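Local coordinates for protein cystathionine beta-lyases/cystathionine gamma-synthases (PDB 5X5H) that probably makes L,L-cystathionine and succinate from O-succinyl-L-homoserine and L-cysteine as a pyridoxal-phosphate-dependent cystathionine gamma-synthase of methionine biosynthesis, at residues 9-14 with 253-258; 65-70 with 216-221; 90-95 with 222-227; 147-152 with 163-168; 269-274 with 374-379. All blocks are in the same frame, centred on the assembly; numbering follows the deposited sequence.

Contact 1: residues 9-14 with 253-258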
# COMPACT_ATOMS: atom_id res chain seq x y z
N GLY A 9 3.94 -23.65 19.13
CA GLY A 9 3.39 -22.67 20.02
C GLY A 9 2.65 -21.53 19.31
O GLY A 9 2.67 -21.40 18.10
N PHE A 10 1.93 -20.76 20.11
CA PHE A 10 1.08 -19.66 19.59
C PHE A 10 1.90 -18.60 18.86
O PHE A 10 1.47 -18.19 17.77
CB PHE A 10 0.36 -18.99 20.77
CG PHE A 10 -0.66 -17.96 20.35
CD1 PHE A 10 -0.32 -16.70 19.98
CD2 PHE A 10 -1.99 -18.36 20.27
CE1 PHE A 10 -1.35 -15.81 19.55
CE2 PHE A 10 -2.97 -17.47 19.84
CZ PHE A 10 -2.64 -16.21 19.48
N SER A 11 3.02 -18.16 19.44
CA SER A 11 3.87 -17.19 18.77
C SER A 11 4.47 -17.72 17.50
O SER A 11 4.43 -17.03 16.42
CB SER A 11 4.94 -16.67 19.65
OG SER A 11 4.43 -15.90 20.72
N THR A 12 4.86 -18.99 17.48
CA THR A 12 5.30 -19.64 16.26
C THR A 12 4.28 -19.65 15.19
O THR A 12 4.51 -19.25 14.02
CB THR A 12 5.81 -21.02 16.56
OG1 THR A 12 6.78 -20.94 17.59
CG2 THR A 12 6.47 -21.71 15.31
N ALA A 13 3.06 -20.10 15.54
CA ALA A 13 1.96 -20.12 14.59
C ALA A 13 1.55 -18.79 14.03
O ALA A 13 1.15 -18.62 12.86
CB ALA A 13 0.71 -20.80 15.18
N SER A 14 1.61 -17.77 14.91
CA SER A 14 1.20 -16.41 14.50
C SER A 14 2.09 -15.87 13.38
O SER A 14 1.63 -15.02 12.57
CB SER A 14 1.29 -15.42 15.62
OG SER A 14 0.38 -15.69 16.64
N THR A 253 2.79 -10.04 15.97
CA THR A 253 3.17 -9.56 17.31
C THR A 253 2.03 -9.68 18.35
O THR A 253 2.17 -9.11 19.41
CB THR A 253 3.66 -8.10 17.26
OG1 THR A 253 2.69 -7.21 16.68
CG2 THR A 253 4.96 -8.02 16.50
N LEU A 254 0.98 -10.44 18.05
CA LEU A 254 -0.15 -10.52 18.99
C LEU A 254 0.26 -10.97 20.39
O LEU A 254 -0.12 -10.31 21.37
CB LEU A 254 -1.27 -11.36 18.42
CG LEU A 254 -2.49 -11.54 19.37
CD1 LEU A 254 -3.17 -10.23 19.72
CD2 LEU A 254 -3.51 -12.47 18.73
N ALA A 255 1.02 -12.04 20.46
CA ALA A 255 1.39 -12.50 21.81
C ALA A 255 2.15 -11.49 22.56
O ALA A 255 1.91 -11.21 23.76
CB ALA A 255 2.19 -13.77 21.76
N VAL A 256 3.19 -10.85 21.99
CA VAL A 256 4.01 -9.87 22.70
C VAL A 256 3.22 -8.60 23.03
O VAL A 256 3.42 -7.98 24.05
CB VAL A 256 5.40 -9.56 22.07
CG1 VAL A 256 6.24 -10.85 22.13
CG2 VAL A 256 5.27 -9.01 20.68
N ARG A 257 2.32 -8.20 22.12
CA ARG A 257 1.45 -7.09 22.42
C ARG A 257 0.53 -7.44 23.57
O ARG A 257 0.44 -6.62 24.51
CB ARG A 257 0.66 -6.66 21.18
CG ARG A 257 1.52 -5.96 20.12
CD ARG A 257 0.70 -5.47 18.92
NE ARG A 257 0.18 -6.52 18.06
CZ ARG A 257 -1.03 -6.99 17.99
NH1 ARG A 257 -1.99 -6.53 18.81
NH2 ARG A 257 -1.36 -7.92 17.11
N MET A 258 -0.22 -8.51 23.43
CA MET A 258 -1.23 -8.83 24.46
C MET A 258 -0.59 -9.02 25.82
O MET A 258 -1.21 -8.61 26.83
CB MET A 258 -2.06 -9.97 24.00
CG MET A 258 -3.27 -10.24 24.94
SD MET A 258 -4.45 -8.85 25.13
CE MET A 258 -5.71 -9.27 23.95
O HOH W 1 1.81 -13.81 18.42
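The first turns of two helices, residues 10-14 and 254-258, meet with their axes 9.9 Å apart and their directions 127° from each other, and the backbones come nearest at Ser11 and Ala255. Small residues suit that crossing point: the methyl of Ala255 sits 3.3 Å from Ser11 OG, a van der Waals contact. Beside it, Phe10 carries its ring away from its own backbone N (chi1 -173°), which sends the rim across to Leu254; CZ of Phe10 lies 3.9 Å from CD2 of Leu254, the methyl standing at the ring edge close to its plane. The polar link is indirect. A water donates to Ser14 OG and accepts from the backbone N of Ala255 at 2.8 Å, an N-H left without an intrahelical acceptor at the helix start. Ser14 OG in turn gives its proton to Phe10 O, from above the carbonyl plane and on the face opposite Ser14 N. The other side of helix 10-16 meets a second subunit, where Thr12 OG1 bonds Asp374 of that neighbouring chain. Such an N-terminal helix, laid on its own chain and gripped by the partner subunit, fits the intimate dimer of trans-sulfuration enzymes of the PLP aminotransferase fold.

Contact 2: residues 65-70 with 216-221; sequences QTVAAL and LVVTND
Val67 of helix 58-70 meets Leu216 of strand 215-219 tip to tip, the central pair of a wholly apolar interface. Each methyl of the valine has a methyl of the leucine before it: CG2 of Val67 is 3.8 Å from CD1 of Leu216, and CG1 of Val67 is 4.0 Å from CD2 of Leu216. The two forked ends thus meet methyl to methyl. The second apolar pairing is made by Val218, two residues along the strand and therefore on the same sheet face. It crosses Val67 at about a right angle, and its CG1, placed opposite its own carbonyl carbon (chi1 -59°), runs up against the helix backbone, 3.8 Å from CA of Ala68. Alanine suits this place because its short side chain lets the helix come down to the strand; the axes pass 8.4 Å apart at an angle of 49°.

Hydrogen bonding stays within each element or goes to its neighbours. Leu216 and Val218 bond to strand 197-201 through their backbones, while Val217 and Thr219 bond to strand 75-79. Where the strand ends, Thr219 OG1 accepts from the backbone N of Asp221 at 3.0 Å, an ST turn that leads the chain into helix 222-235. On the helix, Leu70 O receives a bond from Gln189.

With no polar atom engaged across it, the contact rests on shape and on exclusion of water, an apolar patch next to Glu71, which binds magnesium and whose side chain lies about 4 Å from that of Val218.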
# COMPACT_ATOMS: atom_id res chain seq x y z
N GLN A 65 -5.85 -18.76 7.26
CA GLN A 65 -5.23 -19.97 7.79
C GLN A 65 -4.50 -19.72 9.06
O GLN A 65 -4.41 -20.57 9.95
CB GLN A 65 -4.33 -20.61 6.71
CG GLN A 65 -5.13 -21.15 5.54
CD GLN A 65 -6.03 -22.26 5.88
OE1 GLN A 65 -7.28 -22.18 5.83
NE2 GLN A 65 -5.43 -23.33 6.37
N THR A 66 -3.92 -18.53 9.23
CA THR A 66 -3.20 -18.14 10.40
C THR A 66 -4.19 -18.05 11.57
O THR A 66 -3.99 -18.62 12.62
CB THR A 66 -2.42 -16.87 10.26
OG1 THR A 66 -1.56 -16.89 9.12
CG2 THR A 66 -1.55 -16.62 11.46
N VAL A 67 -5.23 -17.23 11.45
CA VAL A 67 -6.18 -17.11 12.55
C VAL A 67 -6.88 -18.46 12.88
O VAL A 67 -7.09 -18.77 14.08
CB VAL A 67 -7.17 -15.98 12.28
CG1 VAL A 67 -8.23 -15.88 13.44
CG2 VAL A 67 -6.44 -14.64 12.13
N ALA A 68 -7.21 -19.22 11.87
CA ALA A 68 -7.77 -20.55 12.12
C ALA A 68 -6.79 -21.32 13.03
O ALA A 68 -7.21 -21.93 14.08
CB ALA A 68 -8.02 -21.25 10.84
N ALA A 69 -5.51 -21.39 12.70
CA ALA A 69 -4.56 -22.17 13.49
C ALA A 69 -4.52 -21.67 14.90
O ALA A 69 -4.46 -22.48 15.89
CB ALA A 69 -3.15 -22.10 12.89
N LEU A 70 -4.59 -20.35 15.14
CA LEU A 70 -4.49 -19.74 16.50
C LEU A 70 -5.72 -20.08 17.33
O LEU A 70 -5.56 -19.98 18.56
CB LEU A 70 -4.31 -18.28 16.35
CG LEU A 70 -2.98 -17.83 15.70
CD1 LEU A 70 -3.01 -16.38 15.52
CD2 LEU A 70 -1.79 -18.36 16.40
N LEU A 216 -13.32 -11.95 10.80
CA LEU A 216 -12.94 -13.28 10.48
C LEU A 216 -13.77 -14.25 11.26
O LEU A 216 -14.09 -13.98 12.43
CB LEU A 216 -11.46 -13.44 10.73
CG LEU A 216 -10.62 -14.39 9.80
CD1 LEU A 216 -9.25 -13.90 9.61
CD2 LEU A 216 -10.68 -15.85 10.26
N VAL A 217 -14.14 -15.38 10.67
CA VAL A 217 -14.91 -16.46 11.28
C VAL A 217 -14.12 -17.71 11.20
O VAL A 217 -13.60 -18.03 10.10
CB VAL A 217 -16.25 -16.64 10.63
CG1 VAL A 217 -17.04 -17.76 11.33
CG2 VAL A 217 -17.06 -15.38 10.63
N VAL A 218 -14.01 -18.46 12.32
CA VAL A 218 -13.35 -19.71 12.33
C VAL A 218 -14.28 -20.85 12.84
O VAL A 218 -15.23 -20.59 13.62
CB VAL A 218 -12.06 -19.74 13.12
CG1 VAL A 218 -11.03 -18.71 12.60
CG2 VAL A 218 -12.33 -19.49 14.57
N THR A 219 -14.02 -22.07 12.38
CA THR A 219 -14.82 -23.23 12.73
C THR A 219 -14.05 -24.48 12.48
O THR A 219 -13.14 -24.48 11.70
CB THR A 219 -16.08 -23.15 11.91
OG1 THR A 219 -17.04 -24.23 12.29
CG2 THR A 219 -15.93 -23.29 10.44
N ASN A 220 -14.55 -25.59 13.08
CA ASN A 220 -14.15 -26.94 12.69
C ASN A 220 -15.15 -27.65 11.87
O ASN A 220 -14.88 -28.84 11.45
CB ASN A 220 -13.72 -27.78 13.90
CG ASN A 220 -12.44 -27.31 14.53
OD1 ASN A 220 -12.36 -27.03 15.77
ND2 ASN A 220 -11.44 -27.30 13.76
N ASP A 221 -16.27 -27.02 11.54
CA ASP A 221 -17.34 -27.64 10.71
C ASP A 221 -17.15 -27.40 9.25
O ASP A 221 -17.27 -26.28 8.77
CB ASP A 221 -18.68 -27.17 11.21
CG ASP A 221 -19.89 -27.70 10.42
OD1 ASP A 221 -19.78 -28.33 9.40
OD2 ASP A 221 -20.99 -27.50 10.91

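Contact 3: residues 90-95 with 222-227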
# COMPACT_ATOMS: atom_id res chain seq x y z
N PHE A 90 -24.90 -14.77 10.52
CA PHE A 90 -26.31 -14.69 10.79
C PHE A 90 -27.08 -15.30 9.60
O PHE A 90 -28.09 -16.03 9.75
CB PHE A 90 -26.88 -13.30 11.06
CG PHE A 90 -26.58 -12.69 12.39
CD1 PHE A 90 -25.94 -13.32 13.43
CD2 PHE A 90 -26.88 -11.37 12.56
CE1 PHE A 90 -25.67 -12.65 14.66
CE2 PHE A 90 -26.64 -10.72 13.76
CZ PHE A 90 -26.07 -11.39 14.78
N ARG A 91 -26.71 -14.93 8.36
CA ARG A 91 -27.43 -15.34 7.17
C ARG A 91 -27.25 -16.77 6.89
O ARG A 91 -28.12 -17.31 6.18
CB ARG A 91 -27.02 -14.41 5.99
CG ARG A 91 -27.57 -13.03 6.24
CD ARG A 91 -26.81 -12.05 5.36
NE ARG A 91 -27.44 -12.03 4.08
CZ ARG A 91 -27.06 -11.29 3.05
NH1 ARG A 91 -26.02 -10.51 3.18
NH2 ARG A 91 -27.84 -11.23 2.00
N ILE A 92 -26.18 -17.38 7.31
CA ILE A 92 -25.97 -18.82 7.15
C ILE A 92 -26.83 -19.60 8.17
O ILE A 92 -27.52 -20.56 7.85
CB ILE A 92 -24.51 -19.18 7.33
CG1 ILE A 92 -23.75 -18.64 6.12
CG2 ILE A 92 -24.29 -20.68 7.47
CD1 ILE A 92 -22.27 -18.63 6.33
N ILE A 93 -26.82 -19.15 9.42
CA ILE A 93 -27.40 -19.92 10.52
C ILE A 93 -28.89 -19.68 10.58
O ILE A 93 -29.61 -20.64 11.00
CB ILE A 93 -26.69 -19.56 11.81
CG1 ILE A 93 -25.27 -20.08 11.78
CG2 ILE A 93 -27.39 -20.23 13.05
CD1 ILE A 93 -24.38 -19.70 12.91
N LEU A 94 -29.38 -18.53 10.25
CA LEU A 94 -30.79 -18.14 10.47
C LEU A 94 -31.48 -18.04 9.10
O LEU A 94 -30.86 -17.74 8.04
CB LEU A 94 -30.84 -16.77 11.07
CG LEU A 94 -30.14 -16.62 12.43
CD1 LEU A 94 -29.97 -15.22 12.83
CD2 LEU A 94 -30.83 -17.38 13.57
N LYS A 95 -32.80 -18.23 9.15
CA LYS A 95 -33.77 -17.90 8.12
C LYS A 95 -35.02 -17.32 8.72
O LYS A 95 -35.14 -17.38 9.97
CB LYS A 95 -34.12 -19.24 7.34
CG LYS A 95 -32.95 -19.87 6.62
CD LYS A 95 -32.40 -18.96 5.50
CE LYS A 95 -31.08 -19.50 4.91
NZ LYS A 95 -29.98 -19.58 5.91
N GLN A 222 -16.77 -28.42 8.49
CA GLN A 222 -16.50 -28.23 7.09
C GLN A 222 -17.70 -27.69 6.32
O GLN A 222 -17.50 -26.95 5.38
CB GLN A 222 -16.06 -29.60 6.47
CG GLN A 222 -15.51 -29.55 5.05
CD GLN A 222 -15.09 -30.97 4.65
OE1 GLN A 222 -15.94 -31.88 4.52
NE2 GLN A 222 -13.79 -31.18 4.51
N GLU A 223 -18.90 -28.08 6.65
CA GLU A 223 -20.13 -27.54 6.02
C GLU A 223 -20.26 -26.05 6.25
O GLU A 223 -20.63 -25.33 5.35
CB GLU A 223 -21.45 -28.28 6.37
CG GLU A 223 -21.36 -29.60 5.62
CD GLU A 223 -22.57 -30.46 5.65
OE1 GLU A 223 -23.62 -30.09 6.23
OE2 GLU A 223 -22.38 -31.53 5.05
N MET A 224 -19.99 -25.62 7.48
CA MET A 224 -19.94 -24.23 7.77
C MET A 224 -18.87 -23.51 6.99
O MET A 224 -19.12 -22.45 6.40
CB MET A 224 -19.82 -23.99 9.25
CG MET A 224 -19.62 -22.53 9.55
SD MET A 224 -20.12 -22.07 11.22
CE MET A 224 -21.92 -22.08 10.93
N ASP A 225 -17.71 -24.08 6.80
CA ASP A 225 -16.65 -23.49 5.97
C ASP A 225 -17.10 -23.35 4.53
O ASP A 225 -16.96 -22.30 3.89
CB ASP A 225 -15.36 -24.28 6.00
CG ASP A 225 -14.31 -23.63 5.12
OD1 ASP A 225 -13.87 -22.53 5.53
OD2 ASP A 225 -13.93 -24.18 4.07
N GLU A 226 -17.81 -24.40 4.02
CA GLU A 226 -18.32 -24.30 2.65
C GLU A 226 -19.34 -23.17 2.51
O GLU A 226 -19.35 -22.48 1.50
CB GLU A 226 -19.01 -25.65 2.24
CG GLU A 226 -18.02 -26.76 1.97
CD GLU A 226 -18.72 -28.14 1.93
OE1 GLU A 226 -19.96 -28.30 2.17
OE2 GLU A 226 -17.93 -29.09 1.84
N GLU A 227 -20.26 -22.99 3.46
CA GLU A 227 -21.27 -21.94 3.39
C GLU A 227 -20.56 -20.56 3.57
O GLU A 227 -20.96 -19.63 2.87
CB GLU A 227 -22.33 -22.11 4.48
CG GLU A 227 -23.21 -23.37 4.31
CD GLU A 227 -23.72 -23.43 2.88
OE1 GLU A 227 -24.36 -22.44 2.41
OE2 GLU A 227 -23.33 -24.38 2.14
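Met224 is the first residue of helix 222-235 to touch the end of helix 82-93. Its CB leaves the helix to one side, but a chi1 of 174° stretches CG out on the far side from the backbone N and the chain bends at the sulfur, bringing CE up to both isoleucines. That methyl is 4.0 Å from CD1 of Ile93 and 4.4 Å from CG2 of Ile92; a flexible thioether suits the place because it can reach the two side chains at once.

Asp225 points from the interface and forms a salt bridge with Arg77. One turn after Met224, Glu227 offers its aliphatic root: its CB is 3.9 Å from CG2 of Ile92, and CD1 of Ile92 lies 3.8 Å from the carbonyl carbon of Glu227. Glutamate fits here because the residue is exposed to solvent yet packs through its CB. On the other segment, Lys95 folds back over the end of its own helix, NZ giving bonds to the carbonyl oxygens of Arg91 and Leu94, each at 2.9 Å.

Around the pair, Ile92 also rests on Leu228 and Met231 further along helix 222-235, Ile93 leans on strand 144-150, and Arg91 reaches a third subunit, where it bridges Asp87 of that chain.

Contact 4: residues 147-152 with 163-168; sequences IWVETP and EAVAKL
Ile147 and Val165 make the nearest touch, CG2 of Ile147 lying 4.0 Å from CG1 of Val165 as the two side chains meet at a slant. The same CG1 reaches Val149, whose CG2 is 4.4 Å away, so a single helix methyl stands over two strand residues that share a face of the sheet. Its place follows from the torsion: in Val165, chi1 of 168° sets CG1 trans to the backbone N and extends it down to the strand. Branching at CB suits the strand residues Ile147 and Val149, and Val165 is short and apolar enough to present a methyl to both from the helix.

Beyond this first shell, Thr160 covers both Val149 and Val165, and Ile140 packs on Ile147. Leu168 turns the same way as Val165 but packs on Val133, Val136 and Lys137 of helix 133-139. Lys167 NZ and Glu163 OE2 form a weak salt bridge at 3.4 Å, one turn apart, on the side of the helix away from Val165. The strand is held from its flanks: backbone bonds join Ile147 and Val149 to strand 175-179, and Trp148 to Val101.

Trp148 and Glu150 face the other side of the sheet. Glu150 touches pyridoxal phosphate, and its carboxylate is fixed by two backbone N-H groups, OE2 accepting from Tyr107 and OE1 from Asn154. A cis peptide precedes Pro152 just after the strand.

In the beta-alpha-beta unit 144-179, apolar packing without hydrogen bonds across the contact thus joins helix and strand, while the opposite strand face carries Glu150 to the cofactor.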
# COMPACT_ATOMS: atom_id res chain seq x y z
N ILE A 147 -27.24 -19.12 19.63
CA ILE A 147 -26.94 -18.42 20.92
C ILE A 147 -25.65 -17.60 20.66
O ILE A 147 -24.62 -18.21 20.28
CB ILE A 147 -26.73 -19.41 22.05
CG1 ILE A 147 -27.97 -20.35 22.17
CG2 ILE A 147 -26.45 -18.70 23.40
CD1 ILE A 147 -27.76 -21.44 23.18
N TRP A 148 -25.73 -16.30 20.81
CA TRP A 148 -24.65 -15.37 20.52
C TRP A 148 -24.03 -14.89 21.82
O TRP A 148 -24.75 -14.24 22.63
CB TRP A 148 -25.18 -14.20 19.72
CG TRP A 148 -24.05 -13.34 19.22
CD1 TRP A 148 -23.50 -12.24 19.81
CD2 TRP A 148 -23.35 -13.57 18.00
NE1 TRP A 148 -22.50 -11.73 19.00
CE2 TRP A 148 -22.37 -12.57 17.92
CE3 TRP A 148 -23.49 -14.50 16.96
CZ2 TRP A 148 -21.54 -12.46 16.79
CZ3 TRP A 148 -22.62 -14.40 15.82
CH2 TRP A 148 -21.69 -13.36 15.77
N VAL A 149 -22.78 -15.23 22.06
CA VAL A 149 -22.13 -14.90 23.31
C VAL A 149 -20.93 -13.98 23.02
O VAL A 149 -20.10 -14.36 22.14
CB VAL A 149 -21.69 -16.17 24.05
CG1 VAL A 149 -20.68 -15.88 25.16
CG2 VAL A 149 -22.98 -16.87 24.63
N GLU A 150 -20.72 -12.91 23.73
CA GLU A 150 -19.49 -12.17 23.77
C GLU A 150 -18.92 -12.37 25.12
O GLU A 150 -19.63 -12.15 26.12
CB GLU A 150 -19.65 -10.69 23.69
CG GLU A 150 -19.89 -10.13 22.45
CD GLU A 150 -20.06 -8.63 22.50
OE1 GLU A 150 -19.53 -7.87 23.36
OE2 GLU A 150 -20.69 -8.16 21.58
N THR A 151 -17.65 -12.71 25.33
CA THR A 151 -17.07 -12.75 26.65
C THR A 151 -15.57 -12.49 26.59
O THR A 151 -14.87 -13.19 25.85
CB THR A 151 -17.42 -14.08 27.35
OG1 THR A 151 -16.91 -14.09 28.69
CG2 THR A 151 -16.92 -15.35 26.72
N PRO A 152 -15.07 -11.47 27.30
CA PRO A 152 -15.80 -10.48 28.06
C PRO A 152 -16.65 -9.63 27.18
O PRO A 152 -16.28 -9.35 26.00
CB PRO A 152 -14.69 -9.64 28.72
CG PRO A 152 -13.43 -10.51 28.68
CD PRO A 152 -13.60 -11.28 27.35
N GLU A 163 -18.27 -23.26 28.17
CA GLU A 163 -18.45 -24.73 28.18
C GLU A 163 -19.87 -24.99 28.68
O GLU A 163 -20.58 -25.84 28.15
CB GLU A 163 -17.38 -25.38 29.04
CG GLU A 163 -17.49 -26.91 28.99
CD GLU A 163 -16.43 -27.61 29.82
OE1 GLU A 163 -15.46 -26.96 30.27
OE2 GLU A 163 -16.53 -28.82 29.95
N ALA A 164 -20.31 -24.27 29.72
CA ALA A 164 -21.61 -24.50 30.23
C ALA A 164 -22.73 -24.17 29.27
O ALA A 164 -23.70 -24.89 29.16
CB ALA A 164 -21.84 -23.75 31.51
N VAL A 165 -22.63 -23.03 28.55
CA VAL A 165 -23.57 -22.69 27.58
C VAL A 165 -23.52 -23.62 26.38
O VAL A 165 -24.58 -23.97 25.90
CB VAL A 165 -23.41 -21.17 27.16
CG1 VAL A 165 -24.19 -20.87 25.94
CG2 VAL A 165 -23.69 -20.26 28.36
N ALA A 166 -22.33 -24.05 25.98
CA ALA A 166 -22.26 -25.05 24.88
C ALA A 166 -23.03 -26.34 25.22
O ALA A 166 -23.71 -26.86 24.35
CB ALA A 166 -20.85 -25.38 24.58
N LYS A 167 -22.87 -26.82 26.46
CA LYS A 167 -23.65 -28.00 26.89
C LYS A 167 -25.14 -27.84 26.69
O LYS A 167 -25.88 -28.80 26.37
CB LYS A 167 -23.39 -28.36 28.35
CG LYS A 167 -22.01 -28.94 28.64
CD LYS A 167 -21.84 -29.27 30.16
CE LYS A 167 -20.41 -29.51 30.66
NZ LYS A 167 -19.63 -30.29 29.65
N LEU A 168 -25.68 -26.63 26.88
CA LEU A 168 -27.10 -26.38 26.60
C LEU A 168 -27.61 -26.63 25.18
O LEU A 168 -28.80 -26.75 24.91
CB LEU A 168 -27.55 -24.95 26.95
CG LEU A 168 -27.21 -24.53 28.36
CD1 LEU A 168 -27.62 -23.10 28.56
CD2 LEU A 168 -27.89 -25.40 29.45

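Contact 5: residues 269-274 with 374-379; sequences AEFLDS and DLLADV
The ring of Phe271 receives Val379 at its edge, where CG1 of Val379 lies near the ring plane, 4.0 Å from CE2 of Phe271. Leu376 comes obliquely, its CD2 nestling 3.6 Å from CB of Phe271 at the root of the ring. An extended first torsion (chi1 174°) throws the ring of Phe271 across the gap, and a large flat residue suits helices whose axes are as much as 10.9 Å apart. Val379 and Phe271 run past each other in opposite directions. The same CG1 of Val379 also meets CD2 of Leu272, at 3.7 Å, the two side chains crossing at about a right angle. Leu272 continues inward to Ile306 and Val308 of strand 305-310.

The end of helix 254-273 is closed by Ser274, whose OG gives a 2.7 Å bond to Phe271 O, in the carbonyl plane and on a lone pair; Ser274 N binds the same oxygen. On the companion helix, Asp378 takes backbone N-H bonds from Leu326 and Ile327.

Two nearly parallel helices, crossing at -27°, with helix 254-273 packed on strand 305-310 and helix 372-384 alongside that helix, make the layered alpha/beta packing of the C-terminal domain in this PLP enzyme family.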
# COMPACT_ATOMS: atom_id res chain seq x y z
N ALA A 269 -5.94 -1.16 36.55
CA ALA A 269 -7.15 -1.57 37.26
C ALA A 269 -6.87 -1.48 38.79
O ALA A 269 -7.75 -1.04 39.53
CB ALA A 269 -7.53 -2.95 36.89
N GLU A 270 -5.73 -1.96 39.23
CA GLU A 270 -5.39 -1.94 40.69
C GLU A 270 -5.34 -0.50 41.06
O GLU A 270 -5.92 -0.10 42.15
CB GLU A 270 -4.03 -2.63 40.88
CG GLU A 270 -3.39 -2.54 42.26
CD GLU A 270 -2.04 -3.28 42.26
OE1 GLU A 270 -1.04 -2.71 41.73
OE2 GLU A 270 -2.03 -4.47 42.68
N PHE A 271 -4.72 0.41 40.33
CA PHE A 271 -4.63 1.82 40.75
C PHE A 271 -6.05 2.42 40.81
O PHE A 271 -6.41 3.11 41.79
CB PHE A 271 -3.80 2.63 39.74
CG PHE A 271 -3.81 4.05 40.02
CD1 PHE A 271 -3.15 4.51 41.15
CD2 PHE A 271 -4.36 4.94 39.22
CE1 PHE A 271 -3.17 5.88 41.45
CE2 PHE A 271 -4.41 6.32 39.50
CZ PHE A 271 -3.79 6.79 40.64
N LEU A 272 -6.93 2.19 39.86
CA LEU A 272 -8.27 2.73 39.85
C LEU A 272 -9.04 2.24 41.03
O LEU A 272 -9.85 3.03 41.58
CB LEU A 272 -9.04 2.44 38.51
CG LEU A 272 -8.51 3.14 37.30
CD1 LEU A 272 -8.97 2.35 36.06
CD2 LEU A 272 -8.91 4.62 37.26
N ASP A 273 -8.82 1.01 41.43
CA ASP A 273 -9.57 0.38 42.55
C ASP A 273 -9.17 1.02 43.87
O ASP A 273 -9.93 0.82 44.85
CB ASP A 273 -9.42 -1.12 42.61
CG ASP A 273 -10.76 -1.82 42.80
OD1 ASP A 273 -11.84 -1.20 42.66
OD2 ASP A 273 -10.74 -3.02 43.00
N SER A 274 -8.14 1.84 43.89
CA SER A 274 -7.72 2.50 45.17
C SER A 274 -8.24 3.90 45.23
O SER A 274 -7.97 4.63 46.25
CB SER A 274 -6.19 2.52 45.20
OG SER A 274 -5.66 3.55 44.30
N ASP A 374 3.98 6.06 32.49
CA ASP A 374 3.37 7.14 31.82
C ASP A 374 1.82 7.01 31.81
O ASP A 374 1.11 8.00 31.95
CB ASP A 374 3.84 7.21 30.36
CG ASP A 374 5.33 7.44 30.25
OD1 ASP A 374 5.94 8.16 31.09
OD2 ASP A 374 5.92 6.95 29.25
N LEU A 375 1.30 5.80 31.65
CA LEU A 375 -0.19 5.60 31.69
C LEU A 375 -0.67 5.88 33.12
O LEU A 375 -1.70 6.51 33.27
CB LEU A 375 -0.50 4.19 31.29
CG LEU A 375 -0.28 3.89 29.79
CD1 LEU A 375 -0.32 2.38 29.51
CD2 LEU A 375 -1.19 4.72 28.88
N LEU A 376 0.02 5.38 34.15
CA LEU A 376 -0.39 5.67 35.59
C LEU A 376 -0.39 7.17 35.78
O LEU A 376 -1.36 7.71 36.41
CB LEU A 376 0.53 4.99 36.55
CG LEU A 376 0.33 3.53 36.75
CD1 LEU A 376 1.51 2.85 37.39
CD2 LEU A 376 -0.93 3.28 37.59
N ALA A 377 0.61 7.86 35.31
CA ALA A 377 0.69 9.31 35.52
C ALA A 377 -0.45 10.02 34.86
O ALA A 377 -1.08 11.01 35.35
CB ALA A 377 2.02 9.85 35.09
N ASP A 378 -0.82 9.56 33.65
CA ASP A 378 -1.92 10.20 32.92
C ASP A 378 -3.25 9.96 33.57
O ASP A 378 -4.08 10.93 33.71
CB ASP A 378 -1.96 9.71 31.45
CG ASP A 378 -2.83 10.53 30.57
OD1 ASP A 378 -2.85 11.79 30.69
OD2 ASP A 378 -3.48 9.95 29.63
N VAL A 379 -3.53 8.74 34.01
CA VAL A 379 -4.75 8.44 34.75
C VAL A 379 -4.79 9.24 36.04
O VAL A 379 -5.87 9.77 36.35
CB VAL A 379 -4.92 6.91 35.03
CG1 VAL A 379 -6.13 6.62 35.90
CG2 VAL A 379 -5.01 6.15 33.71

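Overall arrangement
Contacts 2 and 4 reach the seven-stranded sheet of the cofactor-binding domain, their centres 18 Å apart; contact 3 packs helices beside it and follows directly on strand 215-219 through helix 222-235. Contacts 3 and 4 meet where Phe90 touches Trp148. Along the chain, contact 4 is nested within contacts 2 and 3, which cross each other, and all three lie inside the long loop closed by contact 1. Leu70 packs on helix 10-16, joining contacts 1 and 2. Helix 254-273 then runs from contact 1 to contact 5, about 27 Å between centres, linking the cofactor domain with the C-terminal five-stranded sheet.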